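Local coordinates for protein BrkA autotransporter (Bordetella pertussis, PDB 3QQ2) that forms, as the C-terminal translocator domain, an outer-membrane pore for its passenger, the protein as a whole inhibiting classical complement activation, at residues G102-D107 with G144-E149; W154-Q159 with L194-R199; V208-R213 with A246-A251; Y259-Y264 with S275-Y280. The protein carries 1 engineered substitution. All coordinates share one frame; numbering follows the deposited sequence.

From the N terminus, strand 21-34 starts the barrel, and the first contact to close is interaction 1, which brings together the ends of a hairpin across 36 residues. Interaction 2 closes a loop of 34 residues, interaction 3 one of 32, and interaction 4 a short hairpin of 10. All four lie in series, so none nests in or crosses another. They are joined edge to edge by backbone hydrogen bonds: F148 to A156 between interactions 1 and 2, F196 to A212 between 2 and 3, and A246 to Y262 between 3 and 4. Strand 271-282, the last, pairs back with strand 21-34, so the series of local closures becomes a closed antiparallel wall.

Interaction 1. Residues G102-D107 with G144-E149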
loop_
_atom_site.group_PDB
_atom_site.type_symbol
_atom_site.label_atom_id
_atom_site.label_comp_id
_atom_site.label_asym_id
_atom_site.label_seq_id
_atom_site.Cartn_x
_atom_site.Cartn_y
_atom_site.Cartn_z
ATOM N N GLY A 102 -30.726 -0.375 45.028
ATOM C CA GLY A 102 -29.856 -1.297 45.745
ATOM C C GLY A 102 -28.383 -1.099 45.463
ATOM O O GLY A 102 -27.543 -1.608 46.201
ATOM N N GLY A 103 -28.064 -0.376 44.392
ATOM C CA GLY A 103 -26.662 -0.064 44.066
ATOM C C GLY A 103 -26.085 -0.646 42.782
ATOM O O GLY A 103 -24.919 -0.428 42.464
ATOM N N TYR A 104 -26.901 -1.389 42.047
ATOM C CA TYR A 104 -26.476 -1.949 40.780
ATOM C C TYR A 104 -26.587 -0.881 39.711
ATOM O O TYR A 104 -27.567 -0.128 39.689
ATOM C CB TYR A 104 -27.366 -3.129 40.388
ATOM C CG TYR A 104 -27.049 -4.426 41.095
ATOM C CD1 TYR A 104 -27.643 -4.744 42.332
ATOM C CD2 TYR A 104 -26.170 -5.351 40.529
ATOM C CE1 TYR A 104 -27.358 -5.954 42.984
ATOM C CE2 TYR A 104 -25.879 -6.563 41.172
ATOM C CZ TYR A 104 -26.473 -6.856 42.391
ATOM O OH TYR A 104 -26.165 -8.046 43.007
ATOM N N TYR A 105 -25.594 -0.808 38.829
ATOM C CA TYR A 105 -25.722 0.011 37.634
ATOM C C TYR A 105 -25.391 -0.802 36.406
ATOM O O TYR A 105 -24.705 -1.801 36.498
ATOM C CB TYR A 105 -24.844 1.264 37.720
ATOM C CG TYR A 105 -23.359 1.073 37.485
ATOM C CD1 TYR A 105 -22.551 0.426 38.436
ATOM C CD2 TYR A 105 -22.743 1.575 36.335
ATOM C CE1 TYR A 105 -21.157 0.258 38.242
ATOM C CE2 TYR A 105 -21.364 1.419 36.129
ATOM C CZ TYR A 105 -20.573 0.756 37.092
ATOM O OH TYR A 105 -19.210 0.589 36.903
ATOM N N LEU A 106 -25.907 -0.404 35.256
ATOM C CA LEU A 106 -25.348 -0.888 34.010
ATOM C C LEU A 106 -25.590 0.051 32.856
ATOM O O LEU A 106 -26.686 0.591 32.717
ATOM C CB LEU A 106 -25.777 -2.331 33.680
ATOM C CG LEU A 106 -27.190 -2.920 33.619
ATOM C CD1 LEU A 106 -28.121 -2.226 32.634
ATOM C CD2 LEU A 106 -27.009 -4.369 33.224
ATOM N N ASP A 107 -24.572 0.253 32.028
ATOM C CA ASP A 107 -24.784 0.998 30.792
ATOM C C ASP A 107 -24.400 0.177 29.594
ATOM O O ASP A 107 -23.416 -0.570 29.614
ATOM C CB ASP A 107 -23.997 2.304 30.745
ATOM C CG ASP A 107 -23.319 2.611 32.037
ATOM O OD1 ASP A 107 -23.985 3.079 32.984
ATOM O OD2 ASP A 107 -22.103 2.381 32.105
ATOM N N GLY A 144 -21.445 -3.002 33.805
ATOM C CA GLY A 144 -22.239 -3.080 35.037
ATOM C C GLY A 144 -21.386 -3.105 36.308
ATOM O O GLY A 144 -20.146 -3.129 36.239
ATOM N N GLY A 145 -22.040 -3.099 37.469
ATOM C CA GLY A 145 -21.326 -3.101 38.739
ATOM C C GLY A 145 -22.169 -2.715 39.937
ATOM O O GLY A 145 -23.315 -2.285 39.798
ATOM N N ARG A 146 -21.582 -2.873 41.120
ATOM C CA ARG A 146 -22.293 -2.626 42.357
ATOM C C ARG A 146 -21.527 -1.728 43.307
ATOM O O ARG A 146 -20.302 -1.784 43.373
ATOM C CB ARG A 146 -22.621 -3.939 43.043
ATOM C CG ARG A 146 -23.629 -3.772 44.141
ATOM C CD ARG A 146 -24.294 -5.077 44.473
ATOM N NE ARG A 146 -25.206 -4.936 45.601
ATOM C CZ ARG A 146 -25.736 -5.959 46.263
ATOM N NH1 ARG A 146 -25.452 -7.211 45.907
ATOM N NH2 ARG A 146 -26.555 -5.727 47.278
ATOM N N ARG A 147 -22.273 -0.909 44.046
ATOM C CA ARG A 147 -21.714 0.015 45.032
ATOM C C ARG A 147 -22.070 -0.497 46.399
ATOM O O ARG A 147 -23.237 -0.641 46.720
ATOM C CB ARG A 147 -22.290 1.423 44.845
ATOM C CG ARG A 147 -21.420 2.546 45.384
ATOM C CD ARG A 147 -21.727 3.857 44.661
ATOM N NE ARG A 147 -20.940 5.004 45.132
ATOM C CZ ARG A 147 -21.023 5.546 46.355
ATOM N NH1 ARG A 147 -21.845 5.040 47.280
ATOM N NH2 ARG A 147 -20.268 6.599 46.666
ATOM N N PHE A 148 -21.054 -0.817 47.185
ATOM C CA PHE A 148 -21.248 -1.246 48.556
ATOM C C PHE A 148 -20.758 -0.095 49.393
ATOM O O PHE A 148 -19.588 0.297 49.280
ATOM C CB PHE A 148 -20.438 -2.501 48.863
ATOM C CG PHE A 148 -20.809 -3.672 48.014
ATOM C CD1 PHE A 148 -20.042 -4.016 46.901
ATOM C CD2 PHE A 148 -21.939 -4.427 48.304
ATOM C CE1 PHE A 148 -20.394 -5.106 46.090
ATOM C CE2 PHE A 148 -22.302 -5.522 47.498
ATOM C CZ PHE A 148 -21.525 -5.860 46.394
ATOM N N GLU A 149 -21.652 0.478 50.197
ATOM C CA GLU A 149 -21.250 1.542 51.093
ATOM C C GLU A 149 -20.605 0.923 52.336
ATOM O O GLU A 149 -20.943 -0.189 52.726
ATOM C CB GLU A 149 -22.432 2.425 51.461
ATOM C CG GLU A 149 -22.076 3.902 51.536
ATOM C CD GLU A 149 -22.389 4.645 50.238
ATOM O OE1 GLU A 149 -23.044 4.065 49.336
ATOM O OE2 GLU A 149 -21.993 5.828 50.116
#
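G144 lies beneath the ring of Y105 and beside L106: its C atom sits under one face of the tyrosine, towards the rim, and its CA meets L106 CB at 3.9 Å. Next comes G145, the hydrogen-bonded partner of Y105. Y105 N donates to G145 O (2.9 Å) in a straight bond, 164° at the hydrogen, and G145 N returns a more bent one to Y105 O (3.1 Å). With CG between its own backbone N and carbonyl carbon (chi1 77°), Y105 folds its ring over the neighbouring strand until CE1 is 3.4 Å from G145 CA, resembling the aromatic-glycine mortise-tenon joints of autotransporter barrels. R146 emerges on the other face of the sheet, beside Y104. Its extended chain carries CD over the Y104 ring, 3.7 Å from the centroid, and its guanidinium is held flat between Y104 CE1 and F148 CE2, tilted 27° from the tyrosine plane. R147 N bonds to G103 O at 3.1 Å, while its side chain runs to the Y105 face, forms a salt bridge with E149, and reaches F155 by a cation-pi contact and Q209 by a hydrogen bond. Strand 104-120 is bordered beyond this pair by strand 86-100, with L106 bonded to Y98; strand 130-149 is bordered by strand 154-173, through R146 with P158 and F148 with A156.

Interaction 2. Residues W154-Q159 with L194-R199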
loop_
_atom_site.group_PDB
_atom_site.type_symbol
_atom_site.label_atom_id
_atom_site.label_comp_id
_atom_site.label_asym_id
_atom_site.label_seq_id
_atom_site.Cartn_x
_atom_site.Cartn_y
_atom_site.Cartn_z
ATOM N N TRP A 154 -17.312 5.855 53.004
ATOM C CA TRP A 154 -16.439 5.184 52.041
ATOM C C TRP A 154 -17.242 4.123 51.303
ATOM O O TRP A 154 -18.066 3.432 51.897
ATOM C CB TRP A 154 -15.279 4.477 52.754
ATOM C CG TRP A 154 -14.296 5.351 53.456
ATOM C CD1 TRP A 154 -14.401 5.828 54.722
ATOM C CD2 TRP A 154 -13.028 5.815 52.958
ATOM N NE1 TRP A 154 -13.293 6.576 55.048
ATOM C CE2 TRP A 154 -12.432 6.585 53.984
ATOM C CE3 TRP A 154 -12.338 5.657 51.747
ATOM C CZ2 TRP A 154 -11.182 7.206 53.838
ATOM C CZ3 TRP A 154 -11.087 6.272 51.604
ATOM C CH2 TRP A 154 -10.529 7.039 52.647
ATOM N N PHE A 155 -16.986 3.970 50.015
ATOM C CA PHE A 155 -17.661 2.932 49.240
ATOM C C PHE A 155 -16.677 2.017 48.547
ATOM O O PHE A 155 -15.511 2.357 48.357
ATOM C CB PHE A 155 -18.608 3.544 48.198
ATOM C CG PHE A 155 -17.920 4.426 47.205
ATOM C CD1 PHE A 155 -17.526 5.707 47.548
ATOM C CD2 PHE A 155 -17.655 3.972 45.932
ATOM C CE1 PHE A 155 -16.884 6.520 46.639
ATOM C CE2 PHE A 155 -17.005 4.783 45.009
ATOM C CZ PHE A 155 -16.614 6.053 45.365
ATOM N N ALA A 156 -17.183 0.858 48.155
ATOM C CA ALA A 156 -16.436 -0.109 47.368
ATOM C C ALA A 156 -17.248 -0.407 46.116
ATOM O O ALA A 156 -18.479 -0.485 46.175
ATOM C CB ALA A 156 -16.216 -1.375 48.176
ATOM N N GLU A 157 -16.579 -0.573 44.979
ATOM C CA GLU A 157 -17.332 -0.693 43.735
ATOM C C GLU A 157 -16.693 -1.536 42.666
ATOM O O GLU A 157 -15.975 -1.018 41.831
ATOM C CB GLU A 157 -17.630 0.684 43.164
ATOM C CG GLU A 157 -18.749 0.691 42.135
ATOM C CD GLU A 157 -19.067 2.094 41.658
ATOM O OE1 GLU A 157 -20.126 2.645 42.071
ATOM O OE2 GLU A 157 -18.238 2.647 40.893
ATOM N N PRO A 158 -16.976 -2.840 42.681
ATOM C CA PRO A 158 -16.518 -3.717 41.608
ATOM C C PRO A 158 -17.252 -3.413 40.310
ATOM O O PRO A 158 -18.457 -3.153 40.334
ATOM C CB PRO A 158 -16.889 -5.114 42.109
ATOM C CG PRO A 158 -17.929 -4.893 43.159
ATOM C CD PRO A 158 -17.606 -3.585 43.786
ATOM N N GLN A 159 -16.532 -3.448 39.193
ATOM C CA GLN A 159 -17.143 -3.172 37.900
ATOM C C GLN A 159 -16.669 -4.110 36.777
ATOM O O GLN A 159 -15.514 -4.527 36.729
ATOM C CB GLN A 159 -16.955 -1.697 37.512
ATOM C CG GLN A 159 -15.487 -1.234 37.405
ATOM C CD GLN A 159 -15.263 0.219 37.859
ATOM O OE1 GLN A 159 -14.310 0.883 37.418
ATOM N NE2 GLN A 159 -16.127 0.711 38.753
ATOM N N LEU A 194 -11.906 -2.227 40.341
ATOM C CA LEU A 194 -12.511 -1.877 41.612
ATOM C C LEU A 194 -12.119 -0.463 42.000
ATOM O O LEU A 194 -10.946 -0.104 41.898
ATOM C CB LEU A 194 -12.014 -2.845 42.666
ATOM C CG LEU A 194 -12.491 -2.678 44.103
ATOM C CD1 LEU A 194 -13.794 -3.429 44.359
ATOM C CD2 LEU A 194 -11.409 -3.192 45.005
ATOM N N ARG A 195 -13.090 0.345 42.431
ATOM C CA ARG A 195 -12.762 1.643 43.056
ATOM C C ARG A 195 -13.138 1.735 44.550
ATOM O O ARG A 195 -14.160 1.194 44.976
ATOM C CB ARG A 195 -13.272 2.850 42.230
ATOM C CG ARG A 195 -14.784 3.013 42.059
ATOM C CD ARG A 195 -15.141 3.831 40.756
ATOM N NE ARG A 195 -15.438 5.264 40.949
ATOM C CZ ARG A 195 -16.627 5.751 41.325
ATOM N NH1 ARG A 195 -17.639 4.930 41.581
ATOM N NH2 ARG A 195 -16.810 7.065 41.464
ATOM N N PHE A 196 -12.285 2.386 45.337
ATOM C CA PHE A 196 -12.588 2.693 46.718
ATOM C C PHE A 196 -12.628 4.182 46.863
ATOM O O PHE A 196 -11.675 4.855 46.492
ATOM C CB PHE A 196 -11.483 2.218 47.647
ATOM C CG PHE A 196 -11.470 0.752 47.880
ATOM C CD1 PHE A 196 -12.625 0.091 48.275
ATOM C CD2 PHE A 196 -10.287 0.029 47.721
ATOM C CE1 PHE A 196 -12.615 -1.271 48.504
ATOM C CE2 PHE A 196 -10.258 -1.330 47.933
ATOM C CZ PHE A 196 -11.424 -1.994 48.335
ATOM N N GLY A 197 -13.694 4.718 47.435
ATOM C CA GLY A 197 -13.694 6.138 47.739
ATOM C C GLY A 197 -14.444 6.483 49.001
ATOM O O GLY A 197 -14.949 5.600 49.711
ATOM N N ARG A 198 -14.502 7.783 49.278
ATOM C CA ARG A 198 -15.358 8.328 50.331
ATOM C C ARG A 198 -16.297 9.373 49.719
ATOM O O ARG A 198 -15.862 10.239 48.946
ATOM C CB ARG A 198 -14.520 8.894 51.498
ATOM C CG ARG A 198 -15.323 9.505 52.654
ATOM C CD ARG A 198 -14.519 9.491 53.945
ATOM N NE ARG A 198 -14.785 10.623 54.840
ATOM C CZ ARG A 198 -14.085 11.764 54.846
ATOM N NH1 ARG A 198 -13.072 11.933 53.989
ATOM N NH2 ARG A 198 -14.397 12.738 55.703
ATOM N N ARG A 199 -17.587 9.251 50.035
ATOM C CA ARG A 199 -18.575 10.264 49.675
ATOM C C ARG A 199 -18.455 11.353 50.736
ATOM O O ARG A 199 -18.734 11.107 51.907
ATOM C CB ARG A 199 -19.983 9.662 49.668
ATOM C CG ARG A 199 -21.119 10.674 49.496
ATOM C CD ARG A 199 -21.612 10.775 48.053
ATOM N NE ARG A 199 -22.433 9.621 47.662
ATOM C CZ ARG A 199 -22.626 9.209 46.403
ATOM N NH1 ARG A 199 -22.069 9.848 45.379
ATOM N NH2 ARG A 199 -23.382 8.142 46.158
#
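F155 lays its ring across G197, and E157 meets R195 beside it, on one face of two antiparallel strands in the autotransporter beta-barrel wall. The aromatic-over-glycine fit is close: a chi1 of 60° leans the F155 ring back over the strand pair, and G197 N stands 3.7 Å from the ring plane, over its centre. The glycine brings no side chain into this space, and G197 N bonds to F155 O at 3.1 Å. E157 and R195 run side by side in the same direction and end in a salt bridge; its modelled OE2 to NH1 distance of 2.5 Å is too short to be taken literally. Bending at chi3 (-99°) brings the guanidinium of R195 round so that one face rests on F155 CE2 while the carboxylate lies at its edge. The opposite face of the sheet is mostly apolar and on the surface, consistent with a lipid-facing wall. There A156 CB touches the edge of the F196 ring at CE1 (3.6 Å), and P158 CD meets L194 CD1 at 3.9 Å. At the strand end, R198 CD hangs over the indole of W154, 3.6 Å from the centroid of the five-membered ring. In a second shell, R195 also makes a cation-pi contact with Y211, and Q159 OE1 accepts from R213 NH1 while Q159 NE2 lies 3.8 Å from R195 CD.

Interaction 3. Residues V208-R213 with A246-A251; sequences VQPYAR and AGVDAA
Y211 supplies the bump and G247 the hollow in this antiparallel strand pair of the autotransporter barrel wall, an aromatic laid over a cross-strand glycine. A chi1 of 61° swings the tyrosine ring across to the next strand, where the glycine has nothing to push it off: G247 CA is 3.8 Å from the ring centroid and 30° off its normal, under the face. The two residues are also a hydrogen-bonded pair, Y211 N to G247 O at 3.1 Å and G247 N to Y211 O at 3.0 Å, so backbone and ring grip the same glycine. D249 closes the edge of the ring, its OD1 lying in plane and 3.2 Å from Y211 CE2, with the carboxylate turned 32° from the ring. On the reverse face the relief is different. V248 pushes its CG1 branch into the notch between V208 and P210, touching V208 CG1 at 3.6 Å and P210 CG at 3.7 Å. Further along, A212 CB and A246 CB stand 4.5 Å apart, two small methyls side by side on the surface. The pairing slackens towards Q209 and D249, whose backbone bonds are weak. Strand 207-221 is flanked on its far side by strand 186-201, through A212 with F196 and V208 with I200, and strand 241-252 by strand 256-267, through V248 with A260 and A246 with Y262.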
loop_
_atom_site.group_PDB
_atom_site.type_symbol
_atom_site.label_atom_id
_atom_site.label_comp_id
_atom_site.label_asym_id
_atom_site.label_seq_id
_atom_site.Cartn_x
_atom_site.Cartn_y
_atom_site.Cartn_z
ATOM N N VAL A 208 -17.871 16.420 47.091
ATOM C CA VAL A 208 -16.604 15.957 46.512
ATOM C C VAL A 208 -16.537 14.486 46.828
ATOM O O VAL A 208 -16.805 14.086 47.956
ATOM C CB VAL A 208 -15.349 16.681 47.076
ATOM C CG1 VAL A 208 -14.107 16.250 46.330
ATOM C CG2 VAL A 208 -15.483 18.161 46.916
ATOM N N GLN A 209 -16.202 13.683 45.830
ATOM C CA GLN A 209 -16.167 12.237 46.001
ATOM C C GLN A 209 -14.960 11.590 45.337
ATOM O O GLN A 209 -15.095 10.986 44.263
ATOM C CB GLN A 209 -17.449 11.611 45.454
ATOM C CG GLN A 209 -17.727 10.227 45.990
ATOM C CD GLN A 209 -18.348 9.320 44.966
ATOM O OE1 GLN A 209 -19.496 8.910 45.109
ATOM N NE2 GLN A 209 -17.590 8.990 43.928
ATOM N N PRO A 210 -13.783 11.700 45.976
ATOM C CA PRO A 210 -12.550 11.061 45.485
ATOM C C PRO A 210 -12.634 9.565 45.590
ATOM O O PRO A 210 -13.459 9.043 46.329
ATOM C CB PRO A 210 -11.469 11.545 46.450
ATOM C CG PRO A 210 -12.103 12.636 47.212
ATOM C CD PRO A 210 -13.565 12.350 47.266
ATOM N N TYR A 211 -11.785 8.891 44.823
ATOM C CA TYR A 211 -11.623 7.426 44.847
ATOM C C TYR A 211 -10.301 7.122 44.180
ATOM O O TYR A 211 -9.817 7.924 43.359
ATOM C CB TYR A 211 -12.730 6.741 44.044
ATOM C CG TYR A 211 -12.699 7.154 42.587
ATOM C CD1 TYR A 211 -11.865 6.511 41.682
ATOM C CD2 TYR A 211 -13.476 8.231 42.119
ATOM C CE1 TYR A 211 -11.814 6.915 40.366
ATOM C CE2 TYR A 211 -13.439 8.621 40.798
ATOM C CZ TYR A 211 -12.610 7.955 39.930
ATOM O OH TYR A 211 -12.550 8.321 38.615
ATOM N N ALA A 212 -9.722 5.976 44.514
ATOM C CA ALA A 212 -8.622 5.448 43.733
ATOM C C ALA A 212 -9.060 4.118 43.086
ATOM O O ALA A 212 -9.932 3.423 43.620
ATOM C CB ALA A 212 -7.424 5.305 44.573
ATOM N N ARG A 213 -8.488 3.786 41.924
ATOM C CA ARG A 213 -9.052 2.734 41.058
ATOM C C ARG A 213 -8.021 1.748 40.577
ATOM O O ARG A 213 -6.986 2.157 40.052
ATOM C CB ARG A 213 -9.737 3.349 39.820
ATOM C CG ARG A 213 -11.006 2.582 39.363
ATOM C CD ARG A 213 -11.486 2.908 37.953
ATOM N NE ARG A 213 -10.524 2.419 36.955
ATOM C CZ ARG A 213 -10.597 1.247 36.319
ATOM N NH1 ARG A 213 -11.605 0.410 36.545
ATOM N NH2 ARG A 213 -9.659 0.915 35.438
ATOM N N ALA A 246 -6.806 7.440 39.760
ATOM C CA ALA A 246 -7.550 8.093 40.813
ATOM C C ALA A 246 -8.405 9.162 40.173
ATOM O O ALA A 246 -8.007 9.744 39.165
ATOM C CB ALA A 246 -6.595 8.721 41.782
ATOM N N GLY A 247 -9.571 9.421 40.753
ATOM C CA GLY A 247 -10.416 10.507 40.279
ATOM C C GLY A 247 -11.164 11.258 41.360
ATOM O O GLY A 247 -11.149 10.880 42.533
ATOM N N VAL A 248 -11.813 12.343 40.961
ATOM C CA VAL A 248 -12.782 13.018 41.823
ATOM C C VAL A 248 -14.022 13.342 41.037
ATOM O O VAL A 248 -13.927 13.878 39.931
ATOM C CB VAL A 248 -12.277 14.348 42.391
ATOM C CG1 VAL A 248 -12.325 14.274 43.907
ATOM C CG2 VAL A 248 -10.869 14.667 41.922
ATOM N N ASP A 249 -15.184 13.008 41.596
ATOM C CA ASP A 249 -16.458 13.412 40.986
ATOM C C ASP A 249 -17.170 14.328 41.951
ATOM O O ASP A 249 -17.531 13.889 43.017
ATOM C CB ASP A 249 -17.383 12.225 40.640
ATOM C CG ASP A 249 -16.632 10.940 40.391
ATOM O OD1 ASP A 249 -15.972 10.489 41.350
ATOM O OD2 ASP A 249 -16.710 10.357 39.281
ATOM N N ALA A 250 -17.362 15.590 41.572
ATOM C CA ALA A 250 -18.113 16.552 42.389
ATOM C C ALA A 250 -19.512 16.795 41.861
ATOM O O ALA A 250 -19.712 16.860 40.660
ATOM C CB ALA A 250 -17.359 17.897 42.515
ATOM N N ALA A 251 -20.467 16.882 42.788
ATOM C CA ALA A 251 -21.814 17.436 42.571
ATOM C C ALA A 251 -21.781 18.806 43.198
ATOM O O ALA A 251 -21.804 18.937 44.416
ATOM C CB ALA A 251 -22.897 16.586 43.245
#

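Interaction 4. Residues Y259-Y264 with S275-Y280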
loop_
_atom_site.group_PDB
_atom_site.type_symbol
_atom_site.label_atom_id
_atom_site.label_comp_id
_atom_site.label_asym_id
_atom_site.label_seq_id
_atom_site.Cartn_x
_atom_site.Cartn_y
_atom_site.Cartn_z
ATOM N N TYR A 259 -16.418 15.665 36.830
ATOM C CA TYR A 259 -15.572 14.471 37.018
ATOM C C TYR A 259 -14.191 14.694 36.405
ATOM O O TYR A 259 -14.043 15.287 35.351
ATOM C CB TYR A 259 -16.222 13.226 36.402
ATOM C CG TYR A 259 -17.732 13.196 36.496
ATOM C CD1 TYR A 259 -18.525 13.973 35.634
ATOM C CD2 TYR A 259 -18.384 12.398 37.443
ATOM C CE1 TYR A 259 -19.938 13.945 35.711
ATOM C CE2 TYR A 259 -19.801 12.365 37.537
ATOM C CZ TYR A 259 -20.566 13.138 36.660
ATOM O OH TYR A 259 -21.947 13.129 36.723
ATOM N N ALA A 260 -13.170 14.237 37.091
ATOM C CA ALA A 260 -11.846 14.194 36.515
ATOM C C ALA A 260 -11.170 12.940 37.070
ATOM O O ALA A 260 -11.389 12.582 38.223
ATOM C CB ALA A 260 -11.053 15.465 36.855
ATOM N N SER A 261 -10.400 12.253 36.226
ATOM C CA SER A 261 -9.623 11.095 36.646
ATOM C C SER A 261 -8.303 11.032 35.925
ATOM O O SER A 261 -8.151 11.569 34.834
ATOM C CB SER A 261 -10.387 9.794 36.420
ATOM O OG SER A 261 -10.699 9.616 35.054
ATOM N N TYR A 262 -7.337 10.381 36.560
ATOM C CA TYR A 262 -6.081 10.065 35.916
ATOM C C TYR A 262 -5.948 8.564 35.938
ATOM O O TYR A 262 -6.420 7.921 36.875
ATOM C CB TYR A 262 -4.924 10.732 36.646
ATOM C CG TYR A 262 -3.561 10.204 36.264
ATOM C CD1 TYR A 262 -2.661 9.785 37.249
ATOM C CD2 TYR A 262 -3.161 10.121 34.925
ATOM C CE1 TYR A 262 -1.394 9.295 36.922
ATOM C CE2 TYR A 262 -1.893 9.623 34.580
ATOM C CZ TYR A 262 -1.014 9.212 35.594
ATOM O OH TYR A 262 0.237 8.706 35.293
ATOM N N GLU A 263 -5.359 8.006 34.880
ATOM C CA GLU A 263 -5.099 6.569 34.801
ATOM C C GLU A 263 -3.747 6.258 34.170
ATOM O O GLU A 263 -3.326 6.921 33.219
ATOM C CB GLU A 263 -6.213 5.848 34.057
ATOM C CG GLU A 263 -6.361 4.425 34.509
ATOM C CD GLU A 263 -7.539 3.683 33.865
ATOM O OE1 GLU A 263 -8.617 3.579 34.511
ATOM O OE2 GLU A 263 -7.387 3.180 32.727
ATOM N N TYR A 264 -3.072 5.264 34.745
ATOM C CA TYR A 264 -1.817 4.719 34.244
ATOM C C TYR A 264 -1.961 3.201 34.097
ATOM O O TYR A 264 -2.597 2.557 34.932
ATOM C CB TYR A 264 -0.672 5.044 35.207
ATOM C CG TYR A 264 0.614 4.314 34.875
ATOM C CD1 TYR A 264 1.349 3.628 35.853
ATOM C CD2 TYR A 264 1.095 4.288 33.558
ATOM C CE1 TYR A 264 2.555 2.950 35.512
ATOM C CE2 TYR A 264 2.272 3.613 33.213
ATOM C CZ TYR A 264 2.997 2.954 34.183
ATOM O OH TYR A 264 4.140 2.316 33.776
ATOM N N SER A 275 -3.380 8.884 30.984
ATOM C CA SER A 275 -4.695 8.836 30.406
ATOM C C SER A 275 -5.604 9.689 31.282
ATOM O O SER A 275 -5.907 9.312 32.426
ATOM C CB SER A 275 -5.182 7.390 30.378
ATOM O OG SER A 275 -6.598 7.299 30.236
ATOM N N PHE A 276 -6.027 10.833 30.742
ATOM C CA PHE A 276 -6.891 11.795 31.441
ATOM C C PHE A 276 -8.313 11.768 30.899
ATOM O O PHE A 276 -8.514 11.609 29.705
ATOM C CB PHE A 276 -6.332 13.207 31.299
ATOM C CG PHE A 276 -4.882 13.336 31.697
ATOM C CD1 PHE A 276 -3.892 13.523 30.730
ATOM C CD2 PHE A 276 -4.496 13.271 33.044
ATOM C CE1 PHE A 276 -2.526 13.640 31.096
ATOM C CE2 PHE A 276 -3.131 13.392 33.425
ATOM C CZ PHE A 276 -2.151 13.577 32.453
ATOM N N HIS A 277 -9.289 11.887 31.791
ATOM C CA HIS A 277 -10.692 12.082 31.437
ATOM C C HIS A 277 -11.220 13.214 32.307
ATOM O O HIS A 277 -10.967 13.254 33.511
ATOM C CB HIS A 277 -11.539 10.842 31.739
ATOM C CG HIS A 277 -11.212 9.631 30.919
ATOM N ND1 HIS A 277 -10.554 8.531 31.439
ATOM C CD2 HIS A 277 -11.503 9.314 29.634
ATOM C CE1 HIS A 277 -10.421 7.606 30.500
ATOM N NE2 HIS A 277 -10.990 8.056 29.395
ATOM N N ALA A 278 -11.954 14.134 31.698
ATOM C CA ALA A 278 -12.637 15.205 32.423
ATOM C C ALA A 278 -14.045 15.185 31.909
ATOM O O ALA A 278 -14.257 14.936 30.728
ATOM C CB ALA A 278 -12.006 16.533 32.133
ATOM N N GLY A 279 -15.015 15.427 32.773
ATOM C CA GLY A 279 -16.400 15.400 32.331
ATOM C C GLY A 279 -17.274 16.345 33.116
ATOM O O GLY A 279 -17.068 16.481 34.323
ATOM N N TYR A 280 -18.232 16.986 32.436
ATOM C CA TYR A 280 -19.225 17.843 33.078
ATOM C C TYR A 280 -20.650 17.411 32.743
ATOM O O TYR A 280 -20.940 17.098 31.598
ATOM C CB TYR A 280 -19.042 19.320 32.677
ATOM C CG TYR A 280 -20.254 20.185 33.040
ATOM C CD1 TYR A 280 -21.366 20.263 32.193
ATOM C CD2 TYR A 280 -20.309 20.887 34.242
ATOM C CE1 TYR A 280 -22.486 21.027 32.530
ATOM C CE2 TYR A 280 -21.431 21.658 34.576
ATOM C CZ TYR A 280 -22.507 21.716 33.709
ATOM O OH TYR A 280 -23.613 22.452 34.031
#
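Y259 and G279 form the tight end of this contact through two backbone bonds, Y259 N to G279 O at 2.7 Å and G279 N to Y259 O at 2.8 Å. The Y259 ring turns its edge to the same carbonyl, with CD1 3.2 Å from G279 O. S261 and H277 repeat the pair of backbone hydrogen bonds, with H277 N to S261 O longer (3.3 Å) but nearly straight at 170°; S261 OG lies at the edge of the imidazole. The strands are the two arms of the final beta hairpin of the autotransporter barrel, and strand 271-282 closes the wall by pairing with strand 21-34, F276 with S29. On the surface the packing is looser. A chi1 of 166° sets Y262 CG trans to its backbone N and carries the ring alongside F276. The rings are nearly parallel, 28° apart, but slid until the centroids are 5.5 Å apart, so Y262 CD2 touches F276 CE2 at 3.6 Å with little overlap. Beyond, E263 N still donates to S275 O at 2.8 Å, and neighbouring strands engage their polar ends: E263 in a salt bridge with R213, S275 OG in a hydrogen bond with E30.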